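Local coordinates for polysaccharide biosynthesis protein CapD (Bacillus thuringiensis HD-771, PDB 6BWC) that probably acts as an NADP-dependent, short-chain-dehydrogenase-type enzyme on UDP-N-acetylglucosamine, on the pathway to the CMP-pseudaminic acid used in flagellin glycosylation, at residues E50-K55 / I59-G64; L103-G108 / N137-T142; N185-N190 / E246-Y251; Q283-P288 / I292-L297. The protein carries 2 engineered substitutions. One frame throughout, in Å; residues are numbered along the deposited sequence.

Interaction 1: E50-K55 / I59-G64; sequences EEFRDK and IRYLIG
Phe52 meets Ile59 and Tyr61 inside a beta-alpha-beta unit of the Rossmann-type fold, made of strand 34-39, helix 42-51 and strand 59-63. Phe52 is the first residue to leave helical geometry after the helix, and its side chain turns back toward the strand that follows.

The apolar part of the contact is small. CD1 of Ile59 touches CD2 of Phe52 at 3.6 Å, the two side chains crossing at about a right angle. The extended arm of Ile59 (chi2 -175°) carries this methyl out to the ring and also past the carbonyl of Lys55, whose O lies 4.2 Å from the same CD1. Leu28 of helix 18-29 packs on both Phe52 and Ile59, so their pairing belongs to a layer shared by two helices and the strand.

Tyr61 adds a second van der Waals contact. Its ring runs over helix 42-51, touching Gln45, Leu48 and Gln49, and its hydroxyl is hydrogen-bonded to Asn56 in the connecting loop. Farther along the strand, Gly64 touches the bound NADP. Where the tyrosine reaches Phe52, its OH stands 3.8 Å from Phe52 CB.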
# COMPACT_ATOMS: atom_id res chain seq x y z
N GLU C 50 24.92 16.84 19.16
CA GLU C 50 25.98 17.11 20.12
C GLU C 50 27.00 18.15 19.62
O GLU C 50 27.56 18.93 20.39
CB GLU C 50 26.69 15.81 20.50
CG GLU C 50 27.28 15.86 21.89
CD GLU C 50 26.24 15.91 22.99
OE1 GLU C 50 25.08 15.47 22.81
OE2 GLU C 50 26.62 16.38 24.07
N GLU C 51 27.21 18.16 18.32
CA GLU C 51 28.10 19.12 17.70
C GLU C 51 27.49 20.53 17.70
O GLU C 51 28.21 21.50 17.66
CB GLU C 51 28.38 18.65 16.30
CG GLU C 51 29.49 19.33 15.55
CD GLU C 51 29.55 18.81 14.14
OE1 GLU C 51 29.21 17.61 13.93
OE2 GLU C 51 29.89 19.61 13.24
N PHE C 52 26.16 20.62 17.76
CA PHE C 52 25.47 21.91 17.88
C PHE C 52 24.99 22.08 19.32
O PHE C 52 23.80 22.22 19.57
CB PHE C 52 24.31 22.00 16.85
CG PHE C 52 24.77 22.29 15.45
CD1 PHE C 52 25.54 21.38 14.75
CD2 PHE C 52 24.50 23.52 14.86
CE1 PHE C 52 26.00 21.66 13.47
CE2 PHE C 52 24.95 23.80 13.57
CZ PHE C 52 25.70 22.87 12.88
N ARG C 53 25.93 22.05 20.27
CA ARG C 53 25.61 22.12 21.71
C ARG C 53 24.80 23.36 22.11
O ARG C 53 23.76 23.25 22.76
CB ARG C 53 26.86 22.01 22.61
CG ARG C 53 28.13 22.81 22.23
CD ARG C 53 29.27 21.92 21.71
NE ARG C 53 29.53 20.77 22.61
CZ ARG C 53 30.10 19.61 22.28
NH1 ARG C 53 30.53 19.36 21.04
NH2 ARG C 53 30.24 18.66 23.21
N ASP C 54 25.28 24.54 21.69
CA ASP C 54 24.67 25.83 22.05
C ASP C 54 23.95 26.59 20.90
O ASP C 54 23.15 27.49 21.16
CB ASP C 54 25.74 26.70 22.71
CG ASP C 54 26.20 26.14 24.07
OD1 ASP C 54 26.46 24.91 24.20
OD2 ASP C 54 26.30 26.94 25.01
N LYS C 55 24.22 26.21 19.66
CA LYS C 55 23.51 26.76 18.49
C LYS C 55 22.10 26.13 18.28
O LYS C 55 21.24 26.72 17.60
CB LYS C 55 24.38 26.60 17.22
CG LYS C 55 25.77 27.23 17.32
CD LYS C 55 26.91 26.23 17.59
CE LYS C 55 27.90 26.77 18.61
NZ LYS C 55 29.17 25.99 18.67
N ILE C 59 16.86 24.91 15.59
CA ILE C 59 17.07 23.66 14.83
C ILE C 59 16.17 22.58 15.38
O ILE C 59 16.04 22.45 16.58
CB ILE C 59 18.51 23.15 14.96
CG1 ILE C 59 19.49 24.26 14.56
CG2 ILE C 59 18.73 21.90 14.12
CD1 ILE C 59 20.95 23.85 14.53
N ARG C 60 15.57 21.79 14.51
CA ARG C 60 14.78 20.62 14.93
C ARG C 60 15.32 19.36 14.27
O ARG C 60 15.84 19.42 13.17
CB ARG C 60 13.31 20.81 14.57
CG ARG C 60 12.59 22.00 15.24
CD ARG C 60 12.40 21.83 16.74
NE ARG C 60 13.26 22.76 17.46
CZ ARG C 60 12.90 23.93 17.98
NH1 ARG C 60 11.64 24.35 17.95
NH2 ARG C 60 13.81 24.69 18.57
N TYR C 61 15.22 18.21 14.95
CA TYR C 61 15.81 16.97 14.43
C TYR C 61 14.75 15.87 14.16
O TYR C 61 14.40 15.09 15.04
CB TYR C 61 16.91 16.49 15.39
CG TYR C 61 18.08 17.46 15.48
CD1 TYR C 61 19.14 17.36 14.60
CD2 TYR C 61 18.11 18.46 16.44
CE1 TYR C 61 20.19 18.25 14.67
CE2 TYR C 61 19.17 19.35 16.52
CZ TYR C 61 20.21 19.24 15.64
OH TYR C 61 21.27 20.11 15.69
N LEU C 62 14.27 15.82 12.91
CA LEU C 62 13.23 14.90 12.48
C LEU C 62 13.79 13.66 11.83
O LEU C 62 14.22 13.70 10.68
CB LEU C 62 12.27 15.57 11.49
CG LEU C 62 11.05 16.33 12.04
CD1 LEU C 62 11.38 17.12 13.29
CD2 LEU C 62 10.54 17.27 10.95
N ILE C 63 13.73 12.56 12.57
CA ILE C 63 14.02 11.24 12.04
C ILE C 63 12.91 10.85 11.07
O ILE C 63 11.73 11.06 11.36
CB ILE C 63 14.12 10.19 13.15
CG1 ILE C 63 15.31 10.48 14.08
CG2 ILE C 63 14.22 8.78 12.57
CD1 ILE C 63 16.67 10.15 13.49
N GLY C 64 13.30 10.27 9.94
CA GLY C 64 12.36 10.06 8.84
C GLY C 64 13.01 9.48 7.59
O GLY C 64 14.25 9.48 7.46

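Interaction 2: L103-G108 / N137-T142; sequences LTNIFG and NNYGAT. With NAP (NADP nicotinamide-adenine-dinucleotide phosphate), chain N.
Asn105 and Thr142 are joined by the hydrogen bond that links helix 98-118 to helix 138-156. ND2 of Asn105 donates to Thr142 OG1 over 2.9 Å with an N-H...O angle of 163°, and the acceptor lies close to the amide plane. The same hydroxyl donates to Tyr139 O (2.6 Å from OG1), on a lone pair of that carbonyl. A chi1 of 61° sets OG1 between the backbone N and carbonyl carbon of Thr142, where it serves both partners. ND2 of Asn105 also donates to Met88 O.

Apolar contact is lighter: Ile106 CD1 comes to 4.0 Å from Thr142 CG2. The two short helical segments run nearly parallel, their axes 18° apart. Both helices also face a third subunit, where Ile106 packs on Val102 of that chain and Asn138 OD1 bonds to its Thr145, consistent with the four-helix interface seen in many short-chain dehydrogenases.

At the start of helix 138-156, Asn137 is the N-cap, its OD1 accepting from Gly140 N at 2.7 Å. Tyr139 presents its ring edge to Asn105, with CD1 3.5 Å from ND2, while its OH is hydrogen-bonded to O2D of NADP at 2.7 Å and weakly to UDP-N-acetylglucosamine.

Tyr139 thus touches both the cofactor and the probable substrate, consistent with the tyrosine of the Tyr-X-X-X-Lys motif of this superfamily. The chain of bonds from Met88 through Asn105 and Thr142 ends on the backbone carbonyl of Tyr139, which probably helps to hold that turn of helix in place beside the cofactor.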
# COMPACT_ATOMS: atom_id res chain seq x y z
N LEU C 103 13.94 3.55 -5.12
CA LEU C 103 13.09 4.04 -4.04
C LEU C 103 13.62 5.38 -3.48
O LEU C 103 12.89 6.36 -3.38
CB LEU C 103 12.93 2.98 -2.93
CG LEU C 103 12.22 1.64 -3.29
CD1 LEU C 103 12.13 0.68 -2.11
CD2 LEU C 103 10.84 1.87 -3.85
N THR C 104 14.90 5.45 -3.19
CA THR C 104 15.47 6.64 -2.59
C THR C 104 15.61 7.78 -3.62
O THR C 104 15.16 8.91 -3.35
CB THR C 104 16.79 6.28 -1.87
OG1 THR C 104 16.53 5.30 -0.85
CG2 THR C 104 17.44 7.50 -1.22
N ASN C 105 16.19 7.50 -4.78
CA ASN C 105 16.47 8.55 -5.77
C ASN C 105 15.27 9.00 -6.64
O ASN C 105 15.17 10.20 -6.96
CB ASN C 105 17.68 8.18 -6.67
CG ASN C 105 19.01 8.12 -5.90
OD1 ASN C 105 19.09 8.42 -4.71
ND2 ASN C 105 20.08 7.73 -6.61
N ILE C 106 14.36 8.08 -7.03
CA ILE C 106 13.17 8.43 -7.85
C ILE C 106 11.92 8.59 -6.98
O ILE C 106 11.40 9.73 -6.85
CB ILE C 106 12.89 7.41 -8.99
CG1 ILE C 106 14.10 7.31 -9.92
CG2 ILE C 106 11.65 7.81 -9.80
CD1 ILE C 106 14.05 6.13 -10.87
N PHE C 107 11.45 7.49 -6.37
CA PHE C 107 10.19 7.46 -5.62
C PHE C 107 10.20 8.49 -4.50
O PHE C 107 9.19 9.16 -4.27
CB PHE C 107 9.84 6.04 -5.08
CG PHE C 107 8.56 5.98 -4.22
CD1 PHE C 107 7.32 6.44 -4.70
CD2 PHE C 107 8.59 5.45 -2.91
CE1 PHE C 107 6.16 6.39 -3.93
CE2 PHE C 107 7.42 5.38 -2.13
CZ PHE C 107 6.20 5.84 -2.65
N GLY C 108 11.34 8.64 -3.85
CA GLY C 108 11.53 9.68 -2.82
C GLY C 108 11.51 11.12 -3.34
O GLY C 108 10.98 12.02 -2.65
N ASN C 137 25.53 4.34 -15.64
CA ASN C 137 25.13 3.62 -14.44
C ASN C 137 23.71 3.95 -13.99
O ASN C 137 23.09 4.97 -14.43
CB ASN C 137 26.12 3.85 -13.30
CG ASN C 137 26.42 5.32 -13.06
OD1 ASN C 137 25.53 6.11 -12.73
ND2 ASN C 137 27.69 5.69 -13.20
N ASN C 138 23.21 3.08 -13.12
CA ASN C 138 21.87 3.18 -12.56
C ASN C 138 21.77 4.44 -11.75
O ASN C 138 20.75 5.10 -11.79
CB ASN C 138 21.53 1.93 -11.72
CG ASN C 138 20.11 1.92 -11.19
OD1 ASN C 138 19.15 2.14 -11.93
ND2 ASN C 138 19.96 1.66 -9.92
N TYR C 139 22.84 4.81 -11.06
CA TYR C 139 22.83 6.05 -10.23
C TYR C 139 22.50 7.26 -11.10
O TYR C 139 21.52 7.97 -10.85
CB TYR C 139 24.13 6.24 -9.45
CG TYR C 139 24.23 7.61 -8.83
CD1 TYR C 139 23.26 8.07 -7.96
CD2 TYR C 139 25.28 8.47 -9.15
CE1 TYR C 139 23.33 9.34 -7.42
CE2 TYR C 139 25.37 9.72 -8.60
CZ TYR C 139 24.40 10.16 -7.74
OH TYR C 139 24.53 11.44 -7.19
N GLY C 140 23.29 7.45 -12.15
CA GLY C 140 23.04 8.52 -13.11
C GLY C 140 21.74 8.34 -13.88
O GLY C 140 21.13 9.32 -14.33
N ALA C 141 21.31 7.09 -14.04
CA ALA C 141 19.96 6.82 -14.53
C ALA C 141 18.88 7.41 -13.64
O ALA C 141 17.98 8.08 -14.13
CB ALA C 141 19.74 5.33 -14.73
N THR C 142 18.99 7.21 -12.33
CA THR C 142 18.02 7.79 -11.37
C THR C 142 18.15 9.32 -11.28
O THR C 142 17.16 10.01 -11.05
CB THR C 142 18.14 7.21 -9.94
OG1 THR C 142 19.44 7.47 -9.39
CG2 THR C 142 17.91 5.75 -9.93
PA NAP N . 25.77 12.11 2.08
O1A NAP N . 26.87 12.63 2.96
O2A NAP N . 25.67 10.63 1.95
O5B NAP N . 24.37 12.69 2.56
C5B NAP N . 23.18 11.93 2.37
C4B NAP N . 22.08 12.45 3.30
O4B NAP N . 20.81 11.87 3.03
C3B NAP N . 22.39 12.07 4.72
O3B NAP N . 21.85 13.14 5.50
C2B NAP N . 21.65 10.77 4.90
O2B NAP N . 21.49 10.53 6.28
C1B NAP N . 20.36 11.06 4.12
N9A NAP N . 19.56 9.93 3.54
C8A NAP N . 19.95 8.85 2.80
N7A NAP N . 18.88 8.06 2.43
C5A NAP N . 17.78 8.65 2.94
C6A NAP N . 16.32 8.39 2.96
N6A NAP N . 15.78 7.32 2.36
N1A NAP N . 15.52 9.26 3.61
C2A NAP N . 16.00 10.34 4.24
N3A NAP N . 17.31 10.64 4.27
C4A NAP N . 18.23 9.86 3.65
O3 NAP N . 25.81 12.76 0.61
PN NAP N . 26.39 14.20 0.16
O1N NAP N . 26.07 15.28 1.19
O2N NAP N . 27.79 14.02 -0.35
O5D NAP N . 25.56 14.47 -1.17
C5D NAP N . 24.30 15.09 -1.07
C4D NAP N . 23.64 15.13 -2.44
O4D NAP N . 24.60 15.62 -3.39
C3D NAP N . 23.09 13.81 -3.02
O3D NAP N . 21.77 14.05 -3.51
C2D NAP N . 24.02 13.45 -4.15
O2D NAP N . 23.34 12.80 -5.23
C1D NAP N . 24.55 14.82 -4.57
N1N NAP N . 25.88 14.80 -5.20
C2N NAP N . 26.95 14.58 -4.42
C3N NAP N . 28.24 14.55 -4.90
C7N NAP N . 29.43 14.27 -4.04
O7N NAP N . 30.51 14.08 -4.58
N7N NAP N . 29.32 14.20 -2.71
C4N NAP N . 28.48 14.80 -6.34
C5N NAP N . 27.24 15.02 -7.10
C6N NAP N . 25.99 15.04 -6.51
P2B NAP N . 21.12 9.07 6.84
O1X NAP N . 21.39 9.30 8.32
O2X NAP N . 19.63 8.89 6.59
O3X NAP N . 22.03 8.05 6.12

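Interaction 3: N185-N190 / E246-Y251; sequences NQIKEN and EVTKLY
Lys188 reaches across from helix 179-190 and lies over one face of the Tyr251 ring on helix 236-251. Its chain is extended beyond CG, which carries the ammonium group out to the ring. NZ stands 4.0 Å from the centroid of the Tyr251 ring in an off-centre cation-pi contact, 32° from the ring normal. The exact height of the chain, and with it the cation-pi geometry, is doubtful, because CE has been modelled too close to the ring carbons. The other face of the ring meets CB of the adjoining Leu250, and Tyr251 OH is hydrogen-bonded to Glu184 and to the carbonyl of Thr338.

Beside this pair, Ile187 and Val247 supply the buried apolar part. Ile187 CG2 packs on Val247 CG1 at 3.6 Å, and its other arm brings CD1 to 3.9 Å from Val247 CB. Ile193 of strand 192-195 and Leu337 of the C-terminal tail flank these side chains, Ile193 on the isoleucine and Leu337 on the valine. The helical segments cross at -50°, their axes 10.0 Å apart.

With aliphatic groups inside and an amphipathic lysine-tyrosine pair outside, the contact buries its carbon atoms while its charge stays on the solvent-exposed side, where the pi cloud probably gives it modest stabilisation.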
# COMPACT_ATOMS: atom_id res chain seq x y z
N ASN C 185 43.25 7.19 4.31
CA ASN C 185 43.02 6.15 5.33
C ASN C 185 43.61 4.82 4.95
O ASN C 185 44.15 4.10 5.80
CB ASN C 185 41.52 5.96 5.58
CG ASN C 185 41.19 5.84 7.05
OD1 ASN C 185 41.57 6.71 7.85
ND2 ASN C 185 40.49 4.79 7.41
N GLN C 186 43.46 4.48 3.68
CA GLN C 186 44.17 3.36 3.10
C GLN C 186 45.67 3.51 3.34
O GLN C 186 46.33 2.55 3.71
CB GLN C 186 43.88 3.25 1.59
CG GLN C 186 42.47 2.77 1.23
CD GLN C 186 42.28 2.45 -0.25
OE1 GLN C 186 42.89 3.07 -1.12
NE2 GLN C 186 41.40 1.49 -0.54
N ILE C 187 46.21 4.71 3.13
CA ILE C 187 47.66 4.94 3.28
C ILE C 187 48.07 4.74 4.72
O ILE C 187 49.04 4.04 4.98
CB ILE C 187 48.11 6.34 2.79
CG1 ILE C 187 47.96 6.47 1.25
CG2 ILE C 187 49.57 6.60 3.19
CD1 ILE C 187 47.78 7.88 0.72
N LYS C 188 47.33 5.38 5.64
CA LYS C 188 47.49 5.20 7.08
C LYS C 188 47.53 3.74 7.52
O LYS C 188 48.46 3.31 8.19
CB LYS C 188 46.31 5.82 7.84
CG LYS C 188 46.40 7.30 8.13
CD LYS C 188 45.48 7.68 9.28
CE LYS C 188 45.74 9.10 9.72
NZ LYS C 188 45.18 9.49 11.03
N GLU C 189 46.49 3.00 7.13
CA GLU C 189 46.11 1.75 7.81
C GLU C 189 46.60 0.45 7.13
O GLU C 189 46.84 -0.55 7.81
CB GLU C 189 44.58 1.71 7.99
CG GLU C 189 44.15 1.20 9.36
CD GLU C 189 44.48 2.14 10.53
OE1 GLU C 189 44.36 1.70 11.69
OE2 GLU C 189 44.86 3.32 10.29
N ASN C 190 46.71 0.45 5.80
CA ASN C 190 47.27 -0.67 5.06
C ASN C 190 48.50 -0.31 4.20
O ASN C 190 49.10 -1.20 3.61
CB ASN C 190 46.17 -1.33 4.21
CG ASN C 190 44.92 -1.68 5.03
OD1 ASN C 190 44.94 -2.59 5.85
ND2 ASN C 190 43.84 -0.95 4.82
N GLU C 246 51.52 13.67 0.33
CA GLU C 246 51.12 14.52 1.46
C GLU C 246 50.61 13.79 2.70
O GLU C 246 50.68 14.33 3.80
CB GLU C 246 50.05 15.56 1.05
CG GLU C 246 50.54 17.00 1.10
CD GLU C 246 51.24 17.42 -0.15
OE1 GLU C 246 50.57 17.47 -1.22
OE2 GLU C 246 52.45 17.71 -0.08
N VAL C 247 50.08 12.59 2.53
CA VAL C 247 49.61 11.81 3.67
C VAL C 247 50.81 11.19 4.36
O VAL C 247 50.81 11.01 5.57
CB VAL C 247 48.59 10.74 3.25
CG1 VAL C 247 48.29 9.78 4.39
CG2 VAL C 247 47.31 11.40 2.77
N THR C 248 51.82 10.87 3.56
CA THR C 248 53.10 10.42 4.07
C THR C 248 53.82 11.57 4.78
O THR C 248 54.38 11.37 5.86
CB THR C 248 53.96 9.85 2.93
OG1 THR C 248 53.29 8.71 2.36
CG2 THR C 248 55.37 9.42 3.40
N LYS C 249 53.83 12.75 4.18
CA LYS C 249 54.54 13.86 4.79
C LYS C 249 54.02 14.07 6.22
O LYS C 249 54.80 14.06 7.16
CB LYS C 249 54.48 15.15 3.95
CG LYS C 249 55.69 16.05 4.20
CD LYS C 249 55.42 17.54 3.93
CE LYS C 249 56.55 18.43 4.43
NZ LYS C 249 56.80 18.37 5.91
N LEU C 250 52.69 14.17 6.38
CA LEU C 250 52.05 14.32 7.70
C LEU C 250 52.39 13.21 8.70
O LEU C 250 53.11 13.44 9.66
CB LEU C 250 50.52 14.44 7.61
CG LEU C 250 49.84 15.80 7.43
CD1 LEU C 250 48.34 15.61 7.63
CD2 LEU C 250 50.40 16.84 8.40
N TYR C 251 51.90 12.00 8.45
CA TYR C 251 52.03 10.90 9.42
C TYR C 251 53.47 10.31 9.44
O TYR C 251 53.81 9.50 10.32
CB TYR C 251 50.92 9.85 9.20
CG TYR C 251 49.53 10.50 9.15
CD1 TYR C 251 49.03 11.22 10.24
CD2 TYR C 251 48.75 10.43 8.00
CE1 TYR C 251 47.78 11.84 10.19
CE2 TYR C 251 47.50 11.05 7.93
CZ TYR C 251 47.02 11.77 9.02
OH TYR C 251 45.76 12.37 8.95

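Interaction 4: Q283-P288 / I292-L297; sequences QAFELP and IIPSPL
Phe285 and Ile292 pair through their backbones in both directions: Phe285 N donates to Ile292 O at 2.7 Å, and Ile292 N to Phe285 O at 2.9 Å. Their side chains rise from one face of the sheet. The ring of Phe285 turns its edge to its partner's carbonyl, Ile292 O lying near the ring plane. The ring edge also meets Pro294, whose CD lies 4.0 Å from Phe285 CD2, ring and proline crossing at about a right angle. Pro294 CD also sits 3.4 Å from Gln283 O. At the tip of Ile292, the extended arm of that residue (chi2 178°) brings CD1 to 3.6 Å from Leu287 CD1.

These contacts belong to a beta hairpin, strands 285-286 and 290-293, that joins the far end of the main sheet. Phe285 and Ile292 form an antiparallel hydrogen-bonded pair, and Ile292 also packs on Phe227 of strand 226-229. The opposite face carries Ala284 and Ile293, with Ala284 CB 4.0 Å from Ile293 CG1; Met276 touches both of them.

Farther out, Ile293 is hydrogen-bonded through its backbone to Thr226, which ties the second strand to the sheet, while on the outer side Ala284 and Glu286 bond to the backbones of Ala309 and Lys307. The carboxylate of Glu286 makes a salt bridge to Lys230. Beyond Pro294 the chain passes along helix 138-156, where Ser295, Pro296 and Leu297 lie against Thr151, and Leu297 also packs on Tyr96 of the third subunit.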
# COMPACT_ATOMS: atom_id res chain seq x y z
N GLN C 283 20.89 25.76 -25.61
CA GLN C 283 19.91 26.64 -24.91
C GLN C 283 20.44 27.24 -23.62
O GLN C 283 19.76 28.11 -23.05
CB GLN C 283 18.56 25.95 -24.58
CG GLN C 283 18.44 24.46 -24.80
CD GLN C 283 18.19 24.12 -26.26
OE1 GLN C 283 17.36 24.75 -26.91
NE2 GLN C 283 18.90 23.13 -26.78
N ALA C 284 21.62 26.81 -23.17
CA ALA C 284 22.15 27.20 -21.86
C ALA C 284 22.72 28.64 -21.78
O ALA C 284 23.30 29.14 -22.73
CB ALA C 284 23.22 26.19 -21.44
N PHE C 285 22.55 29.29 -20.63
CA PHE C 285 23.10 30.63 -20.40
C PHE C 285 24.42 30.58 -19.62
O PHE C 285 24.59 29.73 -18.77
CB PHE C 285 22.05 31.50 -19.69
CG PHE C 285 20.83 31.73 -20.54
CD1 PHE C 285 20.77 32.80 -21.45
CD2 PHE C 285 19.75 30.85 -20.48
CE1 PHE C 285 19.65 32.99 -22.26
CE2 PHE C 285 18.63 31.04 -21.30
CZ PHE C 285 18.58 32.11 -22.18
N GLU C 286 25.36 31.47 -19.94
CA GLU C 286 26.61 31.62 -19.17
C GLU C 286 26.54 32.85 -18.30
O GLU C 286 26.12 33.91 -18.74
CB GLU C 286 27.82 31.79 -20.08
CG GLU C 286 28.45 30.49 -20.47
CD GLU C 286 29.80 30.66 -21.12
OE1 GLU C 286 30.08 30.02 -22.17
OE2 GLU C 286 30.61 31.42 -20.54
N LEU C 287 26.95 32.67 -17.04
CA LEU C 287 27.30 33.74 -16.12
C LEU C 287 28.81 33.60 -15.89
O LEU C 287 29.42 32.58 -16.29
CB LEU C 287 26.53 33.61 -14.79
CG LEU C 287 25.03 33.93 -14.78
CD1 LEU C 287 24.38 33.39 -13.50
CD2 LEU C 287 24.74 35.42 -14.92
N PRO C 288 29.43 34.62 -15.26
CA PRO C 288 30.83 34.50 -14.89
C PRO C 288 31.24 33.10 -14.40
O PRO C 288 32.07 32.45 -15.04
CB PRO C 288 30.98 35.57 -13.79
CG PRO C 288 29.80 36.50 -13.90
CD PRO C 288 28.96 36.00 -15.05
N ILE C 292 23.36 28.34 -16.60
CA ILE C 292 21.95 28.15 -16.29
C ILE C 292 21.32 27.51 -17.52
O ILE C 292 21.29 28.12 -18.58
CB ILE C 292 21.26 29.49 -15.98
CG1 ILE C 292 21.93 30.13 -14.75
CG2 ILE C 292 19.75 29.30 -15.74
CD1 ILE C 292 21.40 31.49 -14.31
N ILE C 293 20.84 26.28 -17.38
CA ILE C 293 20.05 25.63 -18.43
C ILE C 293 18.60 25.89 -18.07
O ILE C 293 18.19 25.59 -16.96
CB ILE C 293 20.30 24.11 -18.51
CG1 ILE C 293 21.80 23.78 -18.52
CG2 ILE C 293 19.63 23.53 -19.76
CD1 ILE C 293 22.10 22.28 -18.58
N PRO C 294 17.81 26.45 -19.00
CA PRO C 294 16.38 26.56 -18.75
C PRO C 294 15.58 25.23 -18.91
O PRO C 294 16.14 24.17 -19.23
CB PRO C 294 15.93 27.58 -19.81
CG PRO C 294 16.88 27.35 -20.92
CD PRO C 294 18.19 27.20 -20.20
N SER C 295 14.27 25.33 -18.71
CA SER C 295 13.37 24.20 -18.80
C SER C 295 13.23 23.69 -20.23
O SER C 295 12.84 24.45 -21.11
CB SER C 295 12.00 24.60 -18.28
OG SER C 295 11.18 23.47 -18.11
N PRO C 296 13.53 22.39 -20.46
CA PRO C 296 13.30 21.82 -21.79
C PRO C 296 11.83 21.67 -22.19
O PRO C 296 11.59 21.38 -23.35
CB PRO C 296 13.95 20.43 -21.71
CG PRO C 296 14.79 20.42 -20.50
CD PRO C 296 14.17 21.41 -19.56
N LEU C 297 10.87 21.83 -21.28
CA LEU C 297 9.45 21.55 -21.55
C LEU C 297 8.65 22.76 -22.03
O LEU C 297 7.73 22.61 -22.85
CB LEU C 297 8.78 20.92 -20.31
CG LEU C 297 9.31 19.54 -19.86
CD1 LEU C 297 8.61 19.09 -18.58
CD2 LEU C 297 9.16 18.50 -20.97

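From the N terminus the four contacts follow one another in series, without nesting or crossing. Interaction 1 closes a loop of three residues at one edge of the main sheet. Interaction 2 spans 28 residues, including strand 123-129, to bring two helices together beside the cofactor. Interaction 3 closes the longest loop, 55 residues, and ties together two helices near the periphery of the chain. Interaction 4 is again local, a hairpin at the sheet's other end; its centre lies about 37 Å from that of interaction 1, across the chain's centre. Gln186 and Glu50, within the ranges of interactions 3 and 1, pair between neighbouring subunits, and interactions 2 and 4 both touch the third subunit.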